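Local structure of quinoline 2-oxidoreductase small subunit (Pseudomonas putida, 1T3Q) at residues Ala34-Val39 with Thr44-Glu49; Met29-Ala34 with Ile58-Ala63; Ala14-Lys19 with Val39-Thr44; Asp97-His102 with Phe109-Met114. The protein is the iron-sulfur subunit of a molybdenum hydroxylase that oxidises quinoline, and probably relays electrons from the molybdenum centre to FAD through two [2Fe-2S] clusters. All blocks are in the same frame, centred on the assembly; numbering follows the deposited sequence.

Contact 1 of 4, residues Ala34-Val39 with Thr44-Glu49; sequences ALREVV and TKIGCE. With FES (Fe2/s2 (inorganic) cluster), chain H.
Thr-44 meets Leu-35 and Arg-36 where the helix of a plant-type ferredoxin fold faces the start of its cluster-binding loop. The hydroxyl atom OG1 of Thr-44 lies 4.1 Å from CD1 of Leu-35. The carbonyl of the same threonine takes the one hydrogen bond between the segments. Arg-36 NH1 gives it to Thr-44 O over 2.9 Å, with an N-H...O angle of 156°. The oxygen sits at the edge of the guanidinium, near its plane. A bend at chi3 (48°) turns the end of the arginine toward this carbonyl. Lys-45 comes next, and its NZ is 4.4 Å from Arg-36 NH1. Both charges are answered by Asp-36 of the large subunit, and Lys-45 also bonds to Thr-42 O. With an alanine in the place of Arg-36, Thr-44 O would probably lose this donor and the aspartate one of its two cations. Ile-46 crosses the arginine chain at a slant, its CD1 3.8 Å from Arg-36 CD. Beyond it the loop wraps the cluster. Gly-47 N is 3.3 Å from sulfide S2. Cys-48 SG binds iron FE1 at 2.4 Å. Glu-49 N lies 3.2 Å from the same S2.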
loop_
_atom_site.group_PDB
_atom_site.type_symbol
_atom_site.label_atom_id
_atom_site.label_comp_id
_atom_site.label_asym_id
_atom_site.label_seq_id
_atom_site.Cartn_x
_atom_site.Cartn_y
_atom_site.Cartn_z
ATOM N N ALA A 34 7.646 4.838 21.452
ATOM C CA ALA A 34 6.698 5.950 21.427
ATOM C C ALA A 34 6.911 6.824 20.197
ATOM O O ALA A 34 5.951 7.188 19.511
ATOM C CB ALA A 34 6.819 6.784 22.700
ATOM N N LEU A 35 8.168 7.163 19.917
ATOM C CA LEU A 35 8.477 7.984 18.752
ATOM C C LEU A 35 7.984 7.278 17.490
ATOM O O LEU A 35 7.314 7.869 16.650
ATOM C CB LEU A 35 9.991 8.220 18.648
ATOM C CG LEU A 35 10.612 9.155 19.695
ATOM C CD1 LEU A 35 12.128 9.104 19.615
ATOM C CD2 LEU A 35 10.106 10.577 19.469
ATOM N N ARG A 36 8.304 5.994 17.384
ATOM C CA ARG A 36 7.924 5.210 16.218
ATOM C C ARG A 36 6.434 4.952 16.055
ATOM O O ARG A 36 5.856 5.253 15.010
ATOM C CB ARG A 36 8.649 3.859 16.243
ATOM C CG ARG A 36 10.175 3.940 16.202
ATOM C CD ARG A 36 10.778 2.557 16.434
ATOM N NE ARG A 36 10.119 1.558 15.593
ATOM C CZ ARG A 36 10.297 1.445 14.279
ATOM N NH1 ARG A 36 11.130 2.264 13.644
ATOM N NH2 ARG A 36 9.614 0.535 13.593
ATOM N N GLU A 37 5.816 4.397 17.096
ATOM C CA GLU A 37 4.410 4.019 17.053
ATOM C C GLU A 37 3.359 5.040 17.495
ATOM O O GLU A 37 2.236 5.027 16.991
ATOM C CB GLU A 37 4.250 2.705 17.834
ATOM C CG GLU A 37 5.117 1.588 17.241
ATOM C CD GLU A 37 5.288 0.377 18.149
ATOM O OE1 GLU A 37 5.951 -0.590 17.711
ATOM O OE2 GLU A 37 4.781 0.386 19.291
ATOM N N VAL A 38 3.701 5.925 18.420
ATOM C CA VAL A 38 2.724 6.916 18.862
ATOM C C VAL A 38 2.858 8.225 18.088
ATOM O O VAL A 38 1.866 8.771 17.609
ATOM C CB VAL A 38 2.850 7.202 20.369
ATOM C CG1 VAL A 38 1.843 8.281 20.782
ATOM C CG2 VAL A 38 2.595 5.924 21.160
ATOM N N VAL A 39 4.083 8.720 17.957
ATOM C CA VAL A 39 4.320 9.966 17.238
ATOM C C VAL A 39 4.375 9.730 15.723
ATOM O O VAL A 39 4.075 10.628 14.933
ATOM C CB VAL A 39 5.634 10.634 17.709
ATOM C CG1 VAL A 39 5.768 12.017 17.088
ATOM C CG2 VAL A 39 5.655 10.732 19.231
ATOM N N THR A 44 13.815 6.413 13.851
ATOM C CA THR A 44 14.560 5.844 14.974
ATOM C C THR A 44 14.352 4.329 14.908
ATOM O O THR A 44 13.214 3.858 14.904
ATOM C CB THR A 44 14.030 6.402 16.324
ATOM O OG1 THR A 44 14.223 7.826 16.354
ATOM C CG2 THR A 44 14.772 5.778 17.498
ATOM N N LYS A 45 15.448 3.579 14.847
ATOM C CA LYS A 45 15.380 2.123 14.732
ATOM C C LYS A 45 15.737 1.386 16.012
ATOM O O LYS A 45 16.470 1.895 16.859
ATOM C CB LYS A 45 16.313 1.633 13.610
ATOM C CG LYS A 45 16.143 2.323 12.256
ATOM C CD LYS A 45 14.719 2.252 11.715
ATOM C CE LYS A 45 14.641 2.846 10.319
ATOM N NZ LYS A 45 13.241 3.050 9.859
ATOM N N ILE A 46 15.231 0.160 16.123
ATOM C CA ILE A 46 15.474 -0.681 17.285
ATOM C C ILE A 46 16.188 -1.963 16.864
ATOM O O ILE A 46 15.663 -2.732 16.058
ATOM C CB ILE A 46 14.144 -1.065 17.966
ATOM C CG1 ILE A 46 13.400 0.201 18.397
ATOM C CG2 ILE A 46 14.415 -1.961 19.158
ATOM C CD1 ILE A 46 12.010 -0.067 18.939
ATOM N N GLY A 47 17.377 -2.191 17.412
ATOM C CA GLY A 47 18.122 -3.386 17.065
ATOM C C GLY A 47 18.448 -4.325 18.216
ATOM O O GLY A 47 18.904 -5.448 17.979
ATOM N N CYS A 48 18.232 -3.891 19.457
ATOM C CA CYS A 48 18.540 -4.743 20.606
ATOM C C CYS A 48 17.725 -4.458 21.866
ATOM O O CYS A 48 17.474 -5.368 22.653
ATOM C CB CYS A 48 20.028 -4.643 20.962
ATOM S SG CYS A 48 20.504 -3.086 21.799
ATOM N N GLU A 49 17.334 -3.198 22.064
ATOM C CA GLU A 49 16.568 -2.795 23.247
ATOM C C GLU A 49 17.315 -3.069 24.555
ATOM O O GLU A 49 16.703 -3.253 25.614
ATOM C CB GLU A 49 15.195 -3.491 23.253
ATOM C CG GLU A 49 14.244 -2.921 22.200
ATOM C CD GLU A 49 12.932 -3.682 22.062
ATOM O OE1 GLU A 49 11.864 -3.065 22.261
ATOM O OE2 GLU A 49 12.967 -4.890 21.741
HETATM FE FE1 FES H . 20.020 -1.086 20.539
HETATM FE FE2 FES H . 18.665 0.961 21.716
HETATM S S1 FES H . 20.769 0.613 21.910
HETATM S S2 FES H . 17.858 -0.620 20.263
#

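Contact 2 of 4, residues Met29-Ala34 with Ile58-Ala63; sequences MHLADA and ILIDGA
Leu-31 on the first turn of helix 31-39 packs on Ile-58 and Ile-60 of strand 57-60. This is the helix-on-sheet core of the beta-grasp fold of plant-type [2Fe-2S] ferredoxins, in which one helix lies across a mixed sheet. The contact between the segments is wholly apolar. One methyl of the leucine does the touching. CD2 of Leu-31 lies 3.7 Å from CD1 of Ile-58 and equally 3.7 Å from CD1 of Ile-60. It meets Ile-60 tip to tip, while the Ile-58 side chain runs obliquely to it. The two isoleucines sit two residues apart on the strand, so both face the helix. Ile-58 has CG1 between its backbone N and carbonyl carbon (chi1 59°), and from there CD1 extends to the leucine. Ile-80 of the neighbouring strand 79-81 touches both Leu-31 and Ile-58 and widens this buried patch. Leu-35, one turn further along the helix, also rests on Ile-58.

Backbone bonds shape the far end of the strand. A type I' turn from Ile-60 to Ala-63 closes the hairpin to strand 63-66. Ile-60 N bonds to Ala-63 O, and Ala-63 N bonds back to Ile-60 O. Asp-61 and Gly-62, its middle residues, both have positive phi.

Side-chain polar bonds fix the start of the helix. His-30 is its N-cap residue, and its NE2 bonds to Glu-49 of the cluster loop. Asp-33 forms a salt bridge with Lys-2 of the medium subunit. The capping bond runs from Asp-33 N to His-30 ND1, 3.0 Å long at 163°, with the donor near the imidazole plane.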
loop_
_atom_site.group_PDB
_atom_site.type_symbol
_atom_site.label_atom_id
_atom_site.label_comp_id
_atom_site.label_asym_id
_atom_site.label_seq_id
_atom_site.Cartn_x
_atom_site.Cartn_y
_atom_site.Cartn_z
ATOM N N MET A 29 6.128 1.845 28.046
ATOM C CA MET A 29 6.650 1.999 26.693
ATOM C C MET A 29 7.912 2.860 26.675
ATOM O O MET A 29 7.926 3.956 27.249
ATOM C CB MET A 29 5.575 2.635 25.791
ATOM C CG MET A 29 6.014 2.862 24.347
ATOM S SD MET A 29 4.733 3.536 23.269
ATOM C CE MET A 29 3.954 2.038 22.690
ATOM N N HIS A 30 8.977 2.375 26.035
ATOM C CA HIS A 30 10.177 3.196 25.974
ATOM C C HIS A 30 10.033 4.263 24.890
ATOM O O HIS A 30 9.126 4.202 24.057
ATOM C CB HIS A 30 11.461 2.359 25.791
ATOM C CG HIS A 30 11.416 1.347 24.682
ATOM N ND1 HIS A 30 11.145 1.680 23.372
ATOM C CD2 HIS A 30 11.715 0.026 24.679
ATOM C CE1 HIS A 30 11.286 0.609 22.609
ATOM N NE2 HIS A 30 11.632 -0.408 23.378
ATOM N N LEU A 31 10.908 5.261 24.935
ATOM C CA LEU A 31 10.870 6.376 23.996
ATOM C C LEU A 31 10.992 5.979 22.529
ATOM O O LEU A 31 10.326 6.562 21.667
ATOM C CB LEU A 31 11.960 7.388 24.366
ATOM C CG LEU A 31 11.991 8.692 23.564
ATOM C CD1 LEU A 31 10.611 9.333 23.557
ATOM C CD2 LEU A 31 13.024 9.631 24.171
ATOM N N ALA A 32 11.832 4.987 22.240
ATOM C CA ALA A 32 12.005 4.527 20.865
ATOM C C ALA A 32 10.653 4.086 20.305
ATOM O O ALA A 32 10.251 4.520 19.229
ATOM C CB ALA A 32 13.010 3.371 20.813
ATOM N N ASP A 33 9.947 3.228 21.037
ATOM C CA ASP A 33 8.629 2.761 20.596
ATOM C C ASP A 33 7.613 3.907 20.501
ATOM O O ASP A 33 6.801 3.945 19.579
ATOM C CB ASP A 33 8.084 1.687 21.552
ATOM C CG ASP A 33 8.595 0.283 21.230
ATOM O OD1 ASP A 33 8.288 -0.653 22.004
ATOM O OD2 ASP A 33 9.301 0.105 20.211
ATOM N N ALA A 34 7.646 4.838 21.452
ATOM C CA ALA A 34 6.698 5.950 21.427
ATOM C C ALA A 34 6.911 6.824 20.197
ATOM O O ALA A 34 5.951 7.188 19.511
ATOM C CB ALA A 34 6.819 6.784 22.700
ATOM N N ILE A 58 19.321 8.970 19.790
ATOM C CA ILE A 58 18.736 10.245 19.382
ATOM C C ILE A 58 19.344 11.329 20.263
ATOM O O ILE A 58 20.100 11.032 21.179
ATOM C CB ILE A 58 17.203 10.263 19.569
ATOM C CG1 ILE A 58 16.852 10.015 21.038
ATOM C CG2 ILE A 58 16.551 9.225 18.658
ATOM C CD1 ILE A 58 15.369 10.092 21.338
ATOM N N LEU A 59 19.035 12.586 19.982
ATOM C CA LEU A 59 19.570 13.662 20.810
ATOM C C LEU A 59 18.453 14.208 21.687
ATOM O O LEU A 59 17.371 14.546 21.197
ATOM C CB LEU A 59 20.142 14.793 19.948
ATOM C CG LEU A 59 21.290 14.452 18.991
ATOM C CD1 LEU A 59 21.711 15.709 18.229
ATOM C CD2 LEU A 59 22.465 13.899 19.766
ATOM N N ILE A 60 18.714 14.265 22.987
ATOM C CA ILE A 60 17.760 14.801 23.944
ATOM C C ILE A 60 18.463 15.992 24.592
ATOM O O ILE A 60 19.490 15.841 25.265
ATOM C CB ILE A 60 17.360 13.741 24.992
ATOM C CG1 ILE A 60 16.621 12.594 24.288
ATOM C CG2 ILE A 60 16.464 14.365 26.057
ATOM C CD1 ILE A 60 16.053 11.539 25.217
ATOM N N ASP A 61 17.911 17.177 24.353
ATOM C CA ASP A 61 18.489 18.416 24.853
ATOM C C ASP A 61 19.930 18.506 24.375
ATOM O O ASP A 61 20.830 18.887 25.121
ATOM C CB ASP A 61 18.408 18.480 26.377
ATOM C CG ASP A 61 16.981 18.466 26.875
ATOM O OD1 ASP A 61 16.116 19.078 26.210
ATOM O OD2 ASP A 61 16.717 17.853 27.929
ATOM N N GLY A 62 20.131 18.118 23.117
ATOM C CA GLY A 62 21.445 18.163 22.502
ATOM C C GLY A 62 22.408 17.030 22.794
ATOM O O GLY A 62 23.483 16.971 22.196
ATOM N N ALA A 63 22.035 16.119 23.689
ATOM C CA ALA A 63 22.923 15.021 24.047
ATOM C C ALA A 63 22.442 13.654 23.567
ATOM O O ALA A 63 21.274 13.308 23.715
ATOM C CB ALA A 63 23.117 14.992 25.557
#

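Contact 3 of 4, residues Ala14-Lys19 with Val39-Thr44; sequences ATINGK and VGLTGT
Ile-16 and Asn-17 meet Val-39 and Leu-41 at one end of the plant-type ferredoxin domain. Here strand 10-16 of the mixed sheet packs against the chain as it leaves helix 31-39. Ile-16 is the buried residue of the contact and sends two branches across. Its CG1 is anti to the carbonyl carbon (chi1 -57°), which carries CD1 toward the valine and leaves CG2 for the leucine. CD1 of Ile-16 meets Val-39 tip to tip, 4.0 Å from CG1 and 4.1 Å from CG2 of that valine. CG2 of Ile-16 is closer to its partner, 3.6 Å from CD1 of Leu-41, and these two side chains slide past each other in opposite directions. Phe-23 of strand 19-25 touches both Ile-16 and Val-39. Gly-40 leaves the helix with positive phi, and Leu-41 after it points toward strand 10-16. Leu-41 N is bonded to Leu-35 of the helix.

Asn-17 is the second residue of the type I' turn from Ile-16 to Lys-19, which joins the first two strands. Its OD1 accepts from the backbone N of Thr-82. Its amide nitrogen ND2, which is hydrogen-bonded elsewhere, also lies 4.1 Å from CD1 of Leu-41.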
loop_
_atom_site.group_PDB
_atom_site.type_symbol
_atom_site.label_atom_id
_atom_site.label_comp_id
_atom_site.label_asym_id
_atom_site.label_seq_id
_atom_site.Cartn_x
_atom_site.Cartn_y
_atom_site.Cartn_z
ATOM N N ALA A 14 6.628 17.390 25.040
ATOM C CA ALA A 14 8.034 17.501 24.662
ATOM C C ALA A 14 8.176 18.141 23.286
ATOM O O ALA A 14 7.249 18.114 22.478
ATOM C CB ALA A 14 8.686 16.116 24.656
ATOM N N THR A 15 9.333 18.735 23.025
ATOM C CA THR A 15 9.564 19.339 21.726
ATOM C C THR A 15 10.276 18.292 20.874
ATOM O O THR A 15 11.295 17.737 21.280
ATOM C CB THR A 15 10.435 20.600 21.842
ATOM O OG1 THR A 15 9.746 21.574 22.636
ATOM C CG2 THR A 15 10.708 21.185 20.474
ATOM N N ILE A 16 9.721 18.007 19.704
ATOM C CA ILE A 16 10.307 17.016 18.809
ATOM C C ILE A 16 10.658 17.689 17.495
ATOM O O ILE A 16 9.785 18.194 16.790
ATOM C CB ILE A 16 9.327 15.853 18.559
ATOM C CG1 ILE A 16 8.926 15.227 19.896
ATOM C CG2 ILE A 16 9.977 14.809 17.643
ATOM C CD1 ILE A 16 7.933 14.077 19.785
ATOM N N ASN A 17 11.949 17.704 17.188
ATOM C CA ASN A 17 12.467 18.328 15.981
ATOM C C ASN A 17 12.029 19.783 15.851
ATOM O O ASN A 17 11.605 20.230 14.784
ATOM C CB ASN A 17 12.057 17.520 14.745
ATOM C CG ASN A 17 12.646 16.119 14.758
ATOM O OD1 ASN A 17 13.756 15.914 15.246
ATOM N ND2 ASN A 17 11.911 15.156 14.222
ATOM N N GLY A 18 12.130 20.514 16.958
ATOM C CA GLY A 18 11.771 21.923 16.960
ATOM C C GLY A 18 10.307 22.256 17.174
ATOM O O GLY A 18 9.971 23.412 17.421
ATOM N N LYS A 19 9.433 21.258 17.093
ATOM C CA LYS A 19 8.004 21.495 17.264
ATOM C C LYS A 19 7.444 20.943 18.569
ATOM O O LYS A 19 7.660 19.781 18.907
ATOM C CB LYS A 19 7.234 20.876 16.098
ATOM N N VAL A 39 4.083 8.720 17.957
ATOM C CA VAL A 39 4.320 9.966 17.238
ATOM C C VAL A 39 4.375 9.730 15.723
ATOM O O VAL A 39 4.075 10.628 14.933
ATOM C CB VAL A 39 5.634 10.634 17.709
ATOM C CG1 VAL A 39 5.768 12.017 17.088
ATOM C CG2 VAL A 39 5.655 10.732 19.231
ATOM N N GLY A 40 4.756 8.523 15.317
ATOM C CA GLY A 40 4.810 8.210 13.901
ATOM C C GLY A 40 6.112 8.553 13.197
ATOM O O GLY A 40 6.128 8.743 11.989
ATOM N N LEU A 41 7.201 8.643 13.950
ATOM C CA LEU A 41 8.503 8.947 13.379
ATOM C C LEU A 41 9.321 7.664 13.443
ATOM O O LEU A 41 10.025 7.404 14.424
ATOM C CB LEU A 41 9.173 10.063 14.186
ATOM C CG LEU A 41 8.424 11.401 14.169
ATOM C CD1 LEU A 41 9.063 12.366 15.161
ATOM C CD2 LEU A 41 8.451 11.978 12.754
ATOM N N THR A 42 9.225 6.858 12.392
ATOM C CA THR A 42 9.924 5.580 12.351
ATOM C C THR A 42 11.399 5.634 11.971
ATOM O O THR A 42 12.029 4.592 11.788
ATOM C CB THR A 42 9.192 4.580 11.412
ATOM O OG1 THR A 42 9.049 5.152 10.106
ATOM C CG2 THR A 42 7.808 4.256 11.962
ATOM N N GLY A 43 11.961 6.836 11.867
ATOM C CA GLY A 43 13.369 6.944 11.530
ATOM C C GLY A 43 14.256 6.330 12.601
ATOM O O GLY A 43 15.326 5.798 12.308
ATOM N N THR A 44 13.815 6.413 13.851
ATOM C CA THR A 44 14.560 5.844 14.974
ATOM C C THR A 44 14.352 4.329 14.908
ATOM O O THR A 44 13.214 3.858 14.904
ATOM C CB THR A 44 14.030 6.402 16.324
ATOM O OG1 THR A 44 14.223 7.826 16.354
ATOM C CG2 THR A 44 14.772 5.778 17.498
#

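Contact 4 of 4, residues Asp97-His102 with Phe109-Met114; sequences DSFRRH and FCTAGM. With FES (Fe2/s2 (inorganic) cluster), chain G.
Phe-99 meets Met-114 and Thr-111 without any polar bond between the two segments. The nearest atoms are ring carbon CE2 of Phe-99 and CB of Met-114, 4.0 Å apart. CZ of Phe-99 is 4.1 Å from the same CB. The methionine carbon lies at the edge of the ring, near its plane, and the two side chains cross at about a right angle. CG of Met-114 stands anti to the carbonyl carbon (chi1 -73°), which leaves CB nearest the ring, and the chain beyond leads away. Methyl CG2 of Thr-111 comes obliquely to the ring, 4.3 Å from CD2 of Phe-99. These residues join helices 94-101 and 111-124 of the all-helical [2Fe-2S] domain found in molybdenum hydroxylases. Ile-150 of helix 148-154 packs on both Phe-99 and Met-114, and Leu-27 of the large subunit covers Phe-99 and Thr-111.

Near the start of helix 111-124, Cys-110 SG binds iron FE2 of the second cluster at 2.3 Å. Cys-142 is also a ligand of this cluster.

On the other helix, Arg-101 NE forms a salt bridge with Asp-97 OD1 at 2.7 Å, one turn back. Asp-156 takes NH1 of the same arginine. His-102 ends the segment by donating from ND1 to Ser-98 O at 3.2 Å. That oxygen also accepts from His-102 N, which reaches it from the opposite face of the carbonyl plane.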
loop_
_atom_site.group_PDB
_atom_site.type_symbol
_atom_site.label_atom_id
_atom_site.label_comp_id
_atom_site.label_asym_id
_atom_site.label_seq_id
_atom_site.Cartn_x
_atom_site.Cartn_y
_atom_site.Cartn_z
ATOM N N ASP A 97 24.940 14.285 3.235
ATOM C CA ASP A 97 25.512 14.238 1.900
ATOM C C ASP A 97 26.876 13.567 1.918
ATOM O O ASP A 97 27.233 12.840 0.985
ATOM C CB ASP A 97 25.626 15.648 1.318
ATOM C CG ASP A 97 26.306 15.660 -0.032
ATOM O OD1 ASP A 97 27.510 15.990 -0.095
ATOM O OD2 ASP A 97 25.638 15.322 -1.027
ATOM N N SER A 98 27.639 13.803 2.982
ATOM C CA SER A 98 28.954 13.198 3.109
ATOM C C SER A 98 28.826 11.678 3.250
ATOM O O SER A 98 29.591 10.924 2.645
ATOM C CB SER A 98 29.686 13.768 4.317
ATOM O OG SER A 98 31.014 13.291 4.354
ATOM N N PHE A 99 27.872 11.231 4.060
ATOM C CA PHE A 99 27.651 9.792 4.236
ATOM C C PHE A 99 27.409 9.155 2.864
ATOM O O PHE A 99 27.930 8.078 2.561
ATOM C CB PHE A 99 26.425 9.542 5.132
ATOM C CG PHE A 99 26.763 9.302 6.576
ATOM C CD1 PHE A 99 27.483 10.247 7.310
ATOM C CD2 PHE A 99 26.359 8.130 7.208
ATOM C CE1 PHE A 99 27.793 10.026 8.648
ATOM C CE2 PHE A 99 26.666 7.898 8.553
ATOM C CZ PHE A 99 27.383 8.847 9.274
ATOM N N ARG A 100 26.618 9.836 2.038
ATOM C CA ARG A 100 26.292 9.346 0.709
ATOM C C ARG A 100 27.510 9.330 -0.214
ATOM O O ARG A 100 27.780 8.327 -0.878
ATOM C CB ARG A 100 25.195 10.209 0.081
ATOM C CG ARG A 100 24.687 9.666 -1.236
ATOM C CD ARG A 100 23.769 10.645 -1.928
ATOM N NE ARG A 100 23.244 10.079 -3.166
ATOM C CZ ARG A 100 22.759 10.805 -4.168
ATOM N NH1 ARG A 100 22.737 12.127 -4.072
ATOM N NH2 ARG A 100 22.299 10.208 -5.261
ATOM N N ARG A 101 28.241 10.441 -0.256
ATOM C CA ARG A 101 29.424 10.534 -1.109
ATOM C C ARG A 101 30.490 9.498 -0.763
ATOM O O ARG A 101 31.183 8.996 -1.649
ATOM C CB ARG A 101 30.036 11.941 -1.027
ATOM C CG ARG A 101 29.206 13.018 -1.705
ATOM C CD ARG A 101 29.927 14.367 -1.749
ATOM N NE ARG A 101 30.018 15.021 -0.443
ATOM C CZ ARG A 101 31.093 15.009 0.337
ATOM N NH1 ARG A 101 31.068 15.640 1.502
ATOM N NH2 ARG A 101 32.194 14.376 -0.046
ATOM N N HIS A 102 30.619 9.170 0.519
ATOM C CA HIS A 102 31.619 8.199 0.949
ATOM C C HIS A 102 31.085 6.778 1.090
ATOM O O HIS A 102 31.816 5.888 1.518
ATOM C CB HIS A 102 32.245 8.624 2.284
ATOM C CG HIS A 102 33.173 9.796 2.171
ATOM N ND1 HIS A 102 32.745 11.101 2.293
ATOM C CD2 HIS A 102 34.503 9.858 1.927
ATOM C CE1 HIS A 102 33.774 11.917 2.132
ATOM N NE2 HIS A 102 34.852 11.188 1.909
ATOM N N PHE A 109 20.210 0.569 8.331
ATOM C CA PHE A 109 19.536 0.432 9.617
ATOM C C PHE A 109 20.222 1.145 10.784
ATOM O O PHE A 109 19.556 1.633 11.696
ATOM C CB PHE A 109 19.364 -1.048 9.953
ATOM C CG PHE A 109 18.185 -1.324 10.835
ATOM C CD1 PHE A 109 16.895 -1.136 10.355
ATOM C CD2 PHE A 109 18.358 -1.764 12.141
ATOM C CE1 PHE A 109 15.778 -1.389 11.170
ATOM C CE2 PHE A 109 17.250 -2.018 12.963
ATOM C CZ PHE A 109 15.961 -1.829 12.471
ATOM N N CYS A 110 21.546 1.221 10.745
ATOM C CA CYS A 110 22.318 1.860 11.813
ATOM C C CYS A 110 22.507 3.352 11.577
ATOM O O CYS A 110 22.978 4.068 12.456
ATOM C CB CYS A 110 23.705 1.245 11.880
ATOM S SG CYS A 110 24.735 1.719 10.438
ATOM N N THR A 111 22.134 3.807 10.389
ATOM C CA THR A 111 22.359 5.191 9.997
ATOM C C THR A 111 21.789 6.287 10.892
ATOM O O THR A 111 22.502 7.232 11.223
ATOM C CB THR A 111 21.920 5.381 8.537
ATOM O OG1 THR A 111 22.523 4.345 7.745
ATOM C CG2 THR A 111 22.395 6.722 7.995
ATOM N N ALA A 112 20.528 6.177 11.292
ATOM C CA ALA A 112 19.948 7.195 12.171
ATOM C C ALA A 112 20.802 7.360 13.438
ATOM O O ALA A 112 21.139 8.482 13.839
ATOM C CB ALA A 112 18.514 6.822 12.533
ATOM N N GLY A 113 21.166 6.242 14.061
ATOM C CA GLY A 113 21.986 6.288 15.261
ATOM C C GLY A 113 23.382 6.836 15.004
ATOM O O GLY A 113 23.924 7.581 15.827
ATOM N N MET A 114 23.968 6.463 13.867
ATOM C CA MET A 114 25.295 6.940 13.493
ATOM C C MET A 114 25.294 8.464 13.406
ATOM O O MET A 114 26.178 9.124 13.943
ATOM C CB MET A 114 25.708 6.374 12.129
ATOM C CG MET A 114 26.077 4.902 12.131
ATOM S SD MET A 114 27.557 4.590 13.084
ATOM C CE MET A 114 27.492 2.761 13.180
HETATM FE FE1 FES G . 23.618 -1.908 7.631
HETATM FE FE2 FES G . 25.080 -0.194 9.135
HETATM S S1 FES G . 24.497 0.144 7.054
HETATM S S2 FES G . 24.065 -2.064 9.775
#

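Contacts 1, 2 and 3 form one continuous body in the plant-type ferredoxin domain, and contact 4 belongs to the helical part, its centre about 19 Å from each of theirs. Contacts 1 and 2 share helix 31-39, with centres about 9 Å apart, and Thr-44 OG1 lies 3.6 Å from Ile-58 CG2 where they touch. Contact 3 adjoins contact 1 at Leu-35 CD2 and Ile-16 CD1, 4.1 Å apart. Contacts 1 and 4 each supply a cysteine to a different [2Fe-2S] cluster. They touch where Lys-45 CG lies 3.5 Å from Phe-109 O. The Ile-46 side chain is about 13 Å from FAD, and that of Thr-111 about 10 Å from the pterin cofactor.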